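Local coordinates for natterin-like protein (Lethenteron camtschaticum, PDB 6IUL), which probably acts as a cytotoxic pore-forming protein of lamprey immunity, joining a jacalin-like lectin domain to a pore-forming module of the aerolysin type, at residues A[89-93]-A[103-107]; A[77-81]-A[111-117]; A[10-16]-A[135-139]; A[197-202]-A[238-243]. All coordinates share one frame; numbering follows the deposited sequence.

Contact 1 (A[89-93]-A[103-107])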
loop_
_atom_site.group_PDB
_atom_site.type_symbol
_atom_site.label_atom_id
_atom_site.label_comp_id
_atom_site.label_asym_id
_atom_site.label_seq_id
_atom_site.Cartn_x
_atom_site.Cartn_y
_atom_site.Cartn_z
ATOM N N LEU A 89 34.790 0.661 -32.271
ATOM C CA LEU A 89 34.545 0.510 -30.846
ATOM C C LEU A 89 35.391 -0.665 -30.378
ATOM O O LEU A 89 35.422 -1.699 -31.036
ATOM C CB LEU A 89 33.048 0.257 -30.567
ATOM C CG LEU A 89 32.670 0.019 -29.114
ATOM C CD1 LEU A 89 32.925 1.276 -28.251
ATOM C CD2 LEU A 89 31.205 -0.386 -29.002
ATOM N N GLY A 90 36.040 -0.514 -29.235
ATOM C CA GLY A 90 36.980 -1.534 -28.757
ATOM C C GLY A 90 36.477 -2.305 -27.542
ATOM O O GLY A 90 36.843 -3.450 -27.319
ATOM N N ALA A 91 35.685 -1.642 -26.707
ATOM C CA ALA A 91 35.210 -2.252 -25.494
ATOM C C ALA A 91 34.055 -1.481 -24.880
ATOM O O ALA A 91 33.939 -0.284 -25.056
ATOM C CB ALA A 91 36.360 -2.332 -24.489
ATOM N N ILE A 92 33.243 -2.206 -24.114
ATOM C CA ILE A 92 32.165 -1.661 -23.318
ATOM C C ILE A 92 32.283 -2.232 -21.898
ATOM O O ILE A 92 32.420 -3.431 -21.700
ATOM C CB ILE A 92 30.813 -2.138 -23.863
ATOM C CG1 ILE A 92 30.614 -1.654 -25.293
ATOM C CG2 ILE A 92 29.663 -1.670 -22.966
ATOM C CD1 ILE A 92 29.534 -2.408 -26.043
ATOM N N LYS A 93 32.228 -1.360 -20.904
ATOM C CA LYS A 93 32.105 -1.779 -19.544
ATOM C C LYS A 93 31.029 -0.972 -18.807
ATOM O O LYS A 93 31.030 0.244 -18.859
ATOM C CB LYS A 93 33.438 -1.580 -18.840
ATOM C CG LYS A 93 33.398 -1.982 -17.375
ATOM C CD LYS A 93 34.787 -1.937 -16.767
ATOM C CE LYS A 93 34.733 -2.304 -15.296
ATOM N NZ LYS A 93 36.099 -2.181 -14.706
ATOM N N PHE A 103 31.483 -6.584 -18.925
ATOM C CA PHE A 103 32.704 -6.111 -19.574
ATOM C C PHE A 103 32.971 -6.937 -20.811
ATOM O O PHE A 103 33.182 -8.131 -20.710
ATOM C CB PHE A 103 33.900 -6.253 -18.619
ATOM C CG PHE A 103 35.174 -5.550 -19.093
ATOM C CD1 PHE A 103 35.137 -4.507 -20.021
ATOM C CD2 PHE A 103 36.403 -5.893 -18.561
ATOM C CE1 PHE A 103 36.279 -3.880 -20.428
ATOM C CE2 PHE A 103 37.576 -5.239 -18.943
ATOM C CZ PHE A 103 37.514 -4.229 -19.873
ATOM N N ALA A 104 32.902 -6.308 -21.976
ATOM C CA ALA A 104 33.165 -7.002 -23.209
ATOM C C ALA A 104 34.186 -6.196 -24.034
ATOM O O ALA A 104 33.973 -5.010 -24.296
ATOM C CB ALA A 104 31.863 -7.190 -23.968
ATOM N N LYS A 105 35.277 -6.846 -24.424
ATOM C CA LYS A 105 36.378 -6.188 -25.116
ATOM C C LYS A 105 37.014 -7.054 -26.226
ATOM O O LYS A 105 36.976 -8.289 -26.168
ATOM C CB LYS A 105 37.462 -5.807 -24.095
ATOM C CG LYS A 105 38.076 -7.001 -23.406
ATOM C CD LYS A 105 39.288 -6.677 -22.560
ATOM C CE LYS A 105 39.596 -7.895 -21.669
ATOM N NZ LYS A 105 41.036 -7.997 -21.345
ATOM N N MET A 106 37.529 -6.383 -27.259
ATOM C CA MET A 106 38.604 -6.901 -28.116
ATOM C C MET A 106 39.676 -7.826 -27.545
ATOM O O MET A 106 40.457 -7.422 -26.722
ATOM C CB MET A 106 39.602 -5.797 -28.435
ATOM C CG MET A 106 39.149 -4.788 -29.398
ATOM S SD MET A 106 40.507 -3.631 -29.667
ATOM C CE MET A 106 41.185 -3.185 -28.101
ATOM N N THR A 107 39.763 -9.029 -28.070
ATOM C CA THR A 107 40.577 -10.104 -27.504
ATOM C C THR A 107 42.066 -9.912 -27.746
ATOM O O THR A 107 42.852 -10.364 -26.960
ATOM C CB THR A 107 40.188 -11.482 -28.123
ATOM O OG1 THR A 107 40.367 -11.444 -29.547
ATOM C CG2 THR A 107 38.705 -11.817 -27.774
#

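Contact 2 (A[77-81]-A[111-117])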
loop_
_atom_site.group_PDB
_atom_site.type_symbol
_atom_site.label_atom_id
_atom_site.label_comp_id
_atom_site.label_asym_id
_atom_site.label_seq_id
_atom_site.Cartn_x
_atom_site.Cartn_y
_atom_site.Cartn_z
ATOM N N SER A 77 27.617 3.404 -13.773
ATOM C CA SER A 77 28.766 3.926 -14.536
ATOM C C SER A 77 28.918 3.129 -15.819
ATOM O O SER A 77 28.553 1.980 -15.890
ATOM C CB SER A 77 30.055 3.860 -13.706
ATOM O OG SER A 77 30.416 2.521 -13.433
ATOM N N LEU A 78 29.447 3.777 -16.829
ATOM C CA LEU A 78 29.698 3.188 -18.122
ATOM C C LEU A 78 30.992 3.752 -18.690
ATOM O O LEU A 78 31.216 4.940 -18.625
ATOM C CB LEU A 78 28.561 3.545 -19.060
ATOM C CG LEU A 78 28.790 3.189 -20.556
ATOM C CD1 LEU A 78 28.543 1.728 -20.766
ATOM C CD2 LEU A 78 27.857 3.974 -21.455
ATOM N N SER A 79 31.814 2.898 -19.262
ATOM C CA SER A 79 32.988 3.310 -20.004
ATOM C C SER A 79 33.009 2.664 -21.359
ATOM O O SER A 79 32.631 1.517 -21.516
ATOM C CB SER A 79 34.246 2.885 -19.257
ATOM O OG SER A 79 34.395 3.696 -18.111
ATOM N N LEU A 80 33.445 3.422 -22.342
ATOM C CA LEU A 80 33.669 2.927 -23.658
ATOM C C LEU A 80 35.129 3.183 -24.055
ATOM O O LEU A 80 35.749 4.166 -23.613
ATOM C CB LEU A 80 32.742 3.623 -24.627
ATOM C CG LEU A 80 31.243 3.453 -24.345
ATOM C CD1 LEU A 80 30.454 4.335 -25.290
ATOM C CD2 LEU A 80 30.812 2.011 -24.502
ATOM N N TRP A 81 35.676 2.270 -24.872
ATOM C CA TRP A 81 37.032 2.367 -25.418
ATOM C C TRP A 81 36.994 2.202 -26.926
ATOM O O TRP A 81 36.201 1.415 -27.487
ATOM C CB TRP A 81 37.898 1.246 -24.897
ATOM C CG TRP A 81 38.378 1.330 -23.518
ATOM C CD1 TRP A 81 39.606 1.683 -23.109
ATOM C CD2 TRP A 81 37.655 0.934 -22.339
ATOM N NE1 TRP A 81 39.694 1.578 -21.719
ATOM C CE2 TRP A 81 38.516 1.106 -21.238
ATOM C CE3 TRP A 81 36.355 0.482 -22.115
ATOM C CZ2 TRP A 81 38.133 0.857 -19.947
ATOM C CZ3 TRP A 81 35.972 0.217 -20.849
ATOM C CH2 TRP A 81 36.875 0.399 -19.753
ATOM N N LEU A 111 43.829 -2.322 -24.378
ATOM C CA LEU A 111 42.971 -1.102 -24.155
ATOM C C LEU A 111 43.768 0.122 -23.748
ATOM O O LEU A 111 44.556 0.044 -22.840
ATOM C CB LEU A 111 41.878 -1.360 -23.102
ATOM C CG LEU A 111 40.848 -2.431 -23.513
ATOM C CD1 LEU A 111 39.923 -2.649 -22.340
ATOM C CD2 LEU A 111 40.097 -2.072 -24.778
ATOM N N LYS A 112 43.530 1.257 -24.387
ATOM C CA LYS A 112 44.259 2.476 -24.040
ATOM C C LYS A 112 43.597 3.604 -23.282
ATOM O O LYS A 112 43.736 3.720 -22.078
ATOM C CB LYS A 112 44.902 3.073 -25.297
ATOM C CG LYS A 112 46.161 2.295 -25.694
ATOM C CD LYS A 112 47.120 3.060 -26.605
ATOM C CE LYS A 112 48.498 2.414 -26.542
ATOM N NZ LYS A 112 49.540 3.208 -27.242
ATOM N N THR A 113 42.867 4.466 -23.945
ATOM C CA THR A 113 42.158 5.523 -23.224
ATOM C C THR A 113 40.680 5.131 -22.947
ATOM O O THR A 113 39.930 4.809 -23.844
ATOM C CB THR A 113 42.188 6.835 -24.007
ATOM O OG1 THR A 113 43.533 7.091 -24.445
ATOM C CG2 THR A 113 41.745 8.014 -23.111
ATOM N N GLU A 114 40.319 5.203 -21.675
ATOM C CA GLU A 114 38.980 4.956 -21.203
ATOM C C GLU A 114 38.143 6.252 -21.215
ATOM O O GLU A 114 38.544 7.284 -20.670
ATOM C CB GLU A 114 39.069 4.402 -19.785
ATOM C CG GLU A 114 37.717 4.185 -19.115
ATOM C CD GLU A 114 37.833 3.591 -17.737
ATOM O OE1 GLU A 114 38.962 3.371 -17.256
ATOM O OE2 GLU A 114 36.797 3.375 -17.073
ATOM N N TYR A 115 36.991 6.186 -21.858
ATOM C CA TYR A 115 36.049 7.299 -21.889
ATOM C C TYR A 115 34.910 6.967 -20.940
ATOM O O TYR A 115 34.076 6.083 -21.196
ATOM C CB TYR A 115 35.553 7.536 -23.298
ATOM C CG TYR A 115 36.697 7.927 -24.197
ATOM C CD1 TYR A 115 37.141 9.256 -24.269
ATOM C CD2 TYR A 115 37.357 6.972 -24.941
ATOM C CE1 TYR A 115 38.215 9.604 -25.081
ATOM C CE2 TYR A 115 38.436 7.309 -25.760
ATOM C CZ TYR A 115 38.866 8.613 -25.823
ATOM O OH TYR A 115 39.915 8.938 -26.635
ATOM N N LYS A 116 34.928 7.660 -19.809
ATOM C CA LYS A 116 33.933 7.491 -18.788
ATOM C C LYS A 116 32.746 8.343 -19.168
ATOM O O LYS A 116 32.889 9.519 -19.355
ATOM C CB LYS A 116 34.497 7.852 -17.426
ATOM C CG LYS A 116 35.601 6.917 -16.945
ATOM C CD LYS A 116 35.998 7.290 -15.519
ATOM C CE LYS A 116 36.613 6.179 -14.688
ATOM N NZ LYS A 116 37.978 5.776 -15.107
ATOM N N ILE A 117 31.591 7.706 -19.303
ATOM C CA ILE A 117 30.437 8.317 -19.889
ATOM C C ILE A 117 29.481 8.858 -18.783
ATOM O O ILE A 117 29.301 8.235 -17.712
ATOM C CB ILE A 117 29.676 7.252 -20.711
ATOM C CG1 ILE A 117 30.612 6.607 -21.739
ATOM C CG2 ILE A 117 28.438 7.836 -21.383
ATOM C CD1 ILE A 117 31.211 7.543 -22.792
HETATM O O HOH W 1 30.695 6.655 -16.136
#

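Contact 3 (A[10-16]-A[135-139])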
loop_
_atom_site.group_PDB
_atom_site.type_symbol
_atom_site.label_atom_id
_atom_site.label_comp_id
_atom_site.label_asym_id
_atom_site.label_seq_id
_atom_site.Cartn_x
_atom_site.Cartn_y
_atom_site.Cartn_z
ATOM N N ILE A 10 28.865 8.954 -28.205
ATOM C CA ILE A 10 29.318 7.896 -29.135
ATOM C C ILE A 10 30.843 7.807 -29.182
ATOM O O ILE A 10 31.528 8.808 -29.305
ATOM C CB ILE A 10 28.782 8.163 -30.531
ATOM C CG1 ILE A 10 27.250 8.133 -30.498
ATOM C CG2 ILE A 10 29.333 7.162 -31.542
ATOM C CD1 ILE A 10 26.621 8.487 -31.843
ATOM N N ILE A 11 31.372 6.599 -29.039
ATOM C CA ILE A 11 32.812 6.344 -29.089
ATOM C C ILE A 11 33.154 5.364 -30.218
ATOM O O ILE A 11 32.424 4.393 -30.453
ATOM C CB ILE A 11 33.318 5.788 -27.759
ATOM C CG1 ILE A 11 33.382 6.919 -26.729
ATOM C CG2 ILE A 11 34.722 5.161 -27.884
ATOM C CD1 ILE A 11 34.250 8.125 -27.077
ATOM N N GLY A 12 34.256 5.623 -30.925
ATOM C CA GLY A 12 34.713 4.745 -31.995
ATOM C C GLY A 12 35.309 5.440 -33.210
ATOM O O GLY A 12 35.932 6.483 -33.083
ATOM N N GLY A 13 35.110 4.852 -34.392
ATOM C CA GLY A 13 35.578 5.435 -35.651
ATOM C C GLY A 13 34.526 6.204 -36.431
ATOM O O GLY A 13 33.467 6.500 -35.899
ATOM N N GLN A 14 34.790 6.441 -37.716
ATOM C CA GLN A 14 33.944 7.270 -38.604
ATOM C C GLN A 14 33.211 6.500 -39.654
ATOM O O GLN A 14 32.309 7.048 -40.302
ATOM C CB GLN A 14 34.807 8.339 -39.312
ATOM C CG GLN A 14 35.863 8.957 -38.424
ATOM C CD GLN A 14 35.274 9.984 -37.500
ATOM O OE1 GLN A 14 34.526 9.702 -36.543
ATOM N NE2 GLN A 14 35.629 11.223 -37.779
ATOM N N GLY A 15 33.596 5.242 -39.871
ATOM C CA GLY A 15 32.987 4.421 -40.937
ATOM C C GLY A 15 31.675 3.825 -40.500
ATOM O O GLY A 15 31.213 4.094 -39.367
ATOM N N GLY A 16 31.071 3.028 -41.390
ATOM C CA GLY A 16 29.842 2.315 -41.151
ATOM C C GLY A 16 28.618 3.135 -41.402
ATOM O O GLY A 16 28.728 4.325 -41.624
ATOM N N ILE A 135 31.022 -3.031 -35.246
ATOM C CA ILE A 135 30.562 -1.786 -34.676
ATOM C C ILE A 135 31.650 -0.712 -34.784
ATOM O O ILE A 135 32.601 -0.645 -33.993
ATOM C CB ILE A 135 30.134 -1.971 -33.213
ATOM C CG1 ILE A 135 29.087 -3.096 -33.071
ATOM C CG2 ILE A 135 29.641 -0.659 -32.648
ATOM C CD1 ILE A 135 27.810 -2.858 -33.830
ATOM N N ASP A 136 31.522 0.134 -35.796
ATOM C CA ASP A 136 32.459 1.240 -35.995
ATOM C C ASP A 136 32.428 2.259 -34.862
ATOM O O ASP A 136 33.456 2.754 -34.428
ATOM C CB ASP A 136 32.128 1.940 -37.311
ATOM C CG ASP A 136 32.386 1.059 -38.525
ATOM O OD1 ASP A 136 31.444 0.304 -38.892
ATOM O OD2 ASP A 136 33.519 1.166 -39.094
ATOM N N SER A 137 31.225 2.573 -34.398
ATOM C CA SER A 137 31.055 3.434 -33.254
ATOM C C SER A 137 29.722 3.182 -32.586
ATOM O O SER A 137 28.758 2.746 -33.203
ATOM C CB SER A 137 31.228 4.903 -33.684
ATOM O OG SER A 137 30.230 5.234 -34.604
ATOM N N MET A 138 29.656 3.428 -31.294
ATOM C CA MET A 138 28.370 3.306 -30.592
ATOM C C MET A 138 28.365 4.089 -29.305
ATOM O O MET A 138 29.436 4.315 -28.689
ATOM C CB MET A 138 28.050 1.860 -30.276
ATOM C CG MET A 138 26.570 1.578 -30.093
ATOM S SD MET A 138 26.205 -0.099 -29.557
ATOM C CE MET A 138 26.302 -1.029 -31.047
ATOM N N GLY A 139 27.144 4.494 -28.897
ATOM C CA GLY A 139 26.932 5.017 -27.575
ATOM C C GLY A 139 25.588 4.564 -27.047
ATOM O O GLY A 139 24.734 4.062 -27.785
#

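Contact 4 (A[197-202]-A[238-243])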
loop_
_atom_site.group_PDB
_atom_site.type_symbol
_atom_site.label_atom_id
_atom_site.label_comp_id
_atom_site.label_asym_id
_atom_site.label_seq_id
_atom_site.Cartn_x
_atom_site.Cartn_y
_atom_site.Cartn_z
ATOM N N LYS A 197 -10.418 0.492 -3.406
ATOM C CA LYS A 197 -9.204 0.125 -4.138
ATOM C C LYS A 197 -9.134 0.794 -5.490
ATOM O O LYS A 197 -10.165 0.955 -6.154
ATOM C CB LYS A 197 -9.108 -1.387 -4.295
ATOM C CG LYS A 197 -8.849 -2.122 -2.995
ATOM C CD LYS A 197 -8.386 -3.566 -3.179
ATOM C CE LYS A 197 -7.626 -3.985 -1.913
ATOM N NZ LYS A 197 -7.150 -5.387 -1.900
ATOM N N SER A 198 -7.913 1.125 -5.905
ATOM C CA SER A 198 -7.620 1.722 -7.206
ATOM C C SER A 198 -6.357 1.093 -7.823
ATOM O O SER A 198 -5.339 0.884 -7.134
ATOM C CB SER A 198 -7.391 3.212 -7.049
ATOM O OG SER A 198 -8.599 3.926 -6.918
ATOM N N SER A 199 -6.423 0.793 -9.114
ATOM C CA SER A 199 -5.316 0.172 -9.838
ATOM C C SER A 199 -5.314 0.592 -11.313
ATOM O O SER A 199 -6.274 0.367 -12.054
ATOM C CB SER A 199 -5.384 -1.330 -9.739
ATOM O OG SER A 199 -4.401 -1.916 -10.591
ATOM N N TRP A 200 -4.235 1.231 -11.743
ATOM C CA TRP A 200 -4.020 1.496 -13.163
ATOM C C TRP A 200 -2.912 0.596 -13.679
ATOM O O TRP A 200 -1.795 0.643 -13.169
ATOM C CB TRP A 200 -3.651 2.931 -13.381
ATOM C CG TRP A 200 -4.722 3.943 -13.099
ATOM C CD1 TRP A 200 -5.657 4.418 -13.988
ATOM C CD2 TRP A 200 -4.936 4.659 -11.876
ATOM N NE1 TRP A 200 -6.404 5.392 -13.399
ATOM C CE2 TRP A 200 -6.004 5.539 -12.095
ATOM C CE3 TRP A 200 -4.330 4.628 -10.616
ATOM C CZ2 TRP A 200 -6.494 6.387 -11.103
ATOM C CZ3 TRP A 200 -4.805 5.450 -9.627
ATOM C CH2 TRP A 200 -5.872 6.350 -9.877
ATOM N N SER A 201 -3.216 -0.217 -14.685
ATOM C CA SER A 201 -2.274 -1.192 -15.204
ATOM C C SER A 201 -1.074 -0.460 -15.850
ATOM O O SER A 201 -1.206 0.624 -16.387
ATOM C CB SER A 201 -2.947 -2.138 -16.200
ATOM O OG SER A 201 -3.328 -1.395 -17.389
ATOM N N THR A 202 0.089 -1.084 -15.798
ATOM C CA THR A 202 1.266 -0.568 -16.485
ATOM C C THR A 202 1.955 -1.688 -17.244
ATOM O O THR A 202 1.751 -2.841 -16.943
ATOM C CB THR A 202 2.279 0.038 -15.482
ATOM O OG1 THR A 202 2.792 -0.985 -14.657
ATOM C CG2 THR A 202 1.632 1.069 -14.564
ATOM N N HIS A 238 -1.833 9.971 -6.677
ATOM C CA HIS A 238 -2.043 8.570 -6.256
ATOM C C HIS A 238 -0.859 7.709 -6.677
ATOM O O HIS A 238 -0.188 8.000 -7.655
ATOM C CB HIS A 238 -3.312 7.981 -6.903
ATOM C CG HIS A 238 -4.545 8.789 -6.655
ATOM N ND1 HIS A 238 -5.239 8.733 -5.462
ATOM C CD2 HIS A 238 -5.200 9.680 -7.434
ATOM C CE1 HIS A 238 -6.272 9.557 -5.523
ATOM N NE2 HIS A 238 -6.276 10.136 -6.711
ATOM N N ALA A 239 -0.608 6.629 -5.950
ATOM C CA ALA A 239 0.277 5.614 -6.461
ATOM C C ALA A 239 -0.527 4.829 -7.484
ATOM O O ALA A 239 -1.762 4.852 -7.495
ATOM C CB ALA A 239 0.788 4.715 -5.344
ATOM N N VAL A 240 0.185 4.106 -8.329
ATOM C CA VAL A 240 -0.429 3.334 -9.385
ATOM C C VAL A 240 -1.389 2.282 -8.828
ATOM O O VAL A 240 -2.373 1.919 -9.468
ATOM C CB VAL A 240 0.693 2.727 -10.251
ATOM C CG1 VAL A 240 0.315 1.423 -10.846
ATOM C CG2 VAL A 240 1.063 3.689 -11.362
ATOM N N GLU A 241 -1.060 1.756 -7.659
ATOM C CA GLU A 241 -1.877 0.796 -6.974
ATOM C C GLU A 241 -2.068 1.261 -5.546
ATOM O O GLU A 241 -1.096 1.566 -4.844
ATOM C CB GLU A 241 -1.286 -0.592 -7.028
ATOM C CG GLU A 241 -2.400 -1.641 -6.947
ATOM C CD GLU A 241 -2.159 -2.879 -7.771
ATOM O OE1 GLU A 241 -1.265 -2.864 -8.645
ATOM O OE2 GLU A 241 -2.899 -3.862 -7.537
ATOM N N GLU A 242 -3.332 1.340 -5.124
ATOM C CA GLU A 242 -3.651 2.076 -3.915
ATOM C C GLU A 242 -4.859 1.507 -3.251
ATOM O O GLU A 242 -5.761 1.004 -3.912
ATOM C CB GLU A 242 -3.916 3.550 -4.246
ATOM C CG GLU A 242 -3.532 4.452 -3.111
ATOM C CD GLU A 242 -3.277 5.872 -3.557
ATOM O OE1 GLU A 242 -4.275 6.567 -3.844
ATOM O OE2 GLU A 242 -2.092 6.288 -3.571
ATOM N N SER A 243 -4.903 1.578 -1.927
ATOM C CA SER A 243 -6.114 1.203 -1.213
ATOM C C SER A 243 -6.358 2.212 -0.108
ATOM O O SER A 243 -5.420 2.831 0.387
ATOM C CB SER A 243 -6.004 -0.208 -0.677
ATOM O OG SER A 243 -5.461 -0.145 0.606
#

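Contact 1 (A[89-93]-A[103-107])
Lys93 and Phe103 pack against each other across a beta hairpin of the jacalin-like lectin domain, formed by strands 89-96 and 101-105 in antiparallel pairing. The two residues make a non-hydrogen-bonded pair, which brings their side chains out on the same face. In Lys93, CB begins the contact, 3.6 Å from Phe103 CD1. CG comes next, still close to that ring carbon, and CD rises over one face of the ring, near its rim. The chain is fully extended, with CG anti to the backbone N (chi1 179°), and this carries NZ out to 5.5 Å from the centroid of the Phe103 ring, where any cation-pi attraction is weak at most. A long, weak ion pair with Glu101 also involves NZ. A lysine suits this margin because its methylenes can lie on an aromatic ring while the ammonium group stays near the surface. At the ring's edge, in plane, stands Ile92 O, which also accepts the amide of Ala104. The reciprocal bond runs from Ile92 N to Ala104 O at 2.9 Å. The small Ala91 sits between larger neighbours, its CB 3.7 Å from Lys105 CB. Gly90 and Ala91 together face Trp81 as a classic beta bulge, and glycine keeps this buried spot beside Met106 slim. Gly90 O still receives Met106 N at 3.0 Å, and Met106 CG approaches the same oxygen to 3.4 Å.

Contact 2 (A[77-81]-A[111-117])
Glu114 and Trp81 are brought alongside by their first torsions: Glu114 CG is anti to its own backbone N (chi1 176°), with the chain extended beyond it, whereas Trp81 CG is anti to the carbonyl carbon (chi1 -75°). The two side chains therefore point the same way, the carboxylate plane only 26° from the indole plane. Glu114 CA lies over the five-membered ring, and CG reaches 3.5 Å from Trp81 CZ2, above the rim. From the opposite face Leu111 crosses at about a right angle, its CD1 4.1 Å from the centroid of the five-membered ring of Trp81. The broad, flat indole thus lies between an aliphatic branch and the methylenes of an acid. Beyond it, Glu114 OE2 accepts the hydroxyl of Ser79 on its anti lone pair, with OG and OE2 2.6 Å apart, and Lys116 NZ forms a salt bridge to the same OE2 at 3.3 Å. Two partners on one oxygen restrain the carboxylate's rotation and would probably favour its charged form. Serine fits beside this acid, being short and able to donate. On the other face, Leu78 CD2 packs 3.8 Å from Ile117 CG1, and Leu80 CD1 touches Ile117 CD1. Paired backbone bonds join Leu80 and Tyr115, the Leu80 N to Tyr115 O distance being 3.0 Å. Strand 114-117 is thereby held at the margin of a four-stranded antiparallel sheet of the jacalin-like beta-prism.

Contact 3 (A[10-16]-A[135-139])
The glycine-rich loop that follows the first strand of the jacalin-like domain, residues 13-16, bends round Asp136 at the start of strand 135-155. As in mannose-binding jacalin-related lectins, this aspartate closes a GXXXD sequence, so the pair is consistent with a carbohydrate site. Asp136 CB lies only 3.1 Å from Gly15 O, and Asp136 OD1 faces Gly16 CA at 3.4 Å. Asp136 and Ser137 both face Arg130 in a classic beta bulge, which lets the two successive side chains turn toward the loop. Gly13 N donates to Asp136 O at 2.7 Å. Before the loop, Ile11 and Met138 form an antiparallel hydrogen-bonded pair: Ile11 N meets Met138 O at 3.0 Å from well above the carbonyl plane (51°), and Met138 N answers to Ile11 O. Gly12, with phi at 142°, adopts a backbone shape suited to glycine, and its CA comes 3.4 Å from Asp136 O. Ile10 CG2 adds apolar packing, 3.6 Å from Ser137 CB. Nearby, Arg130 bonds to Gly16 O, while Arg88 makes a long, weak ion pair with Asp136. Backbone bonds thus set the loop's place, and glycines let it pass close to the carboxylate, an arrangement consistent with, but not proof of, sugar binding.

Contact 4 (A[197-202]-A[238-243])
Ser198 and Glu242 exchange backbone hydrogen bonds as an antiparallel pair: Ser198 N donates to Glu242 O and Glu242 N to Ser198 O, each at 2.9 Å, the second in the carbonyl plane. One step on, Trp200 N gives its hydrogen to Val240 O at 3.0 Å in a nearly straight bond. The carboxylate of Glu242 is gripped at both oxygens. His238 ND1 lies 2.9 Å from Glu242 OE1, which it meets on the syn side and almost within the imidazole plane, while Ala239 N reaches Glu242 OE2 at 2.8 Å from above the carboxylate plane. Glutamate, its chain extended, is long enough to reach these two donors of its own segment, and the pairing would hold the imidazole's rotation. At its other nitrogen, His238 NE2 has a weak bond to Ala216 O. The segments belong to the aerolysin-type pore-forming module, where strand 184-200 runs antiparallel to 241-256. Trp200 CZ3 touches His238 CB at 4.0 Å, the two rings being oblique to each other, and the edge of the indole faces Val240 O and Ala239 O. The indole NE1 is bonded to Tyr156 OH. Ser198 OG pairs with Tyr299 OH, so a small hydroxyl suits this buried site. Past the strand, Val240 and Thr202 meet tip to tip through methyls, with Thr202 CG2 4.0 Å from Val240 CG1. Thr202 CG2 is anti to the carbonyl carbon, and OG1 (chi1 66°) instead bonds to Glu207 OE1.

Overall arrangement
From the N terminus, segment 10-16 opens the widest of the three loops closed by contacts 1 to 3, which contact 3 closes at 135-139. Inside it lies the loop of contact 2, from 77-81 to 111-117, and within that the short hairpin of contact 1. Contacts 1 and 2 belong to one four-stranded sheet and meet where Gly90 N faces Trp81 O. Leu80 and Tyr115 pack on Ile11, and Leu89 on Met138, tying this sheet to contact 3. Strand 135-155 then leads into the pore-forming module. Contact 4 closes a separate loop there, later in series, its centre about 43 Å from that of contact 3, though both reach the same extended sheet.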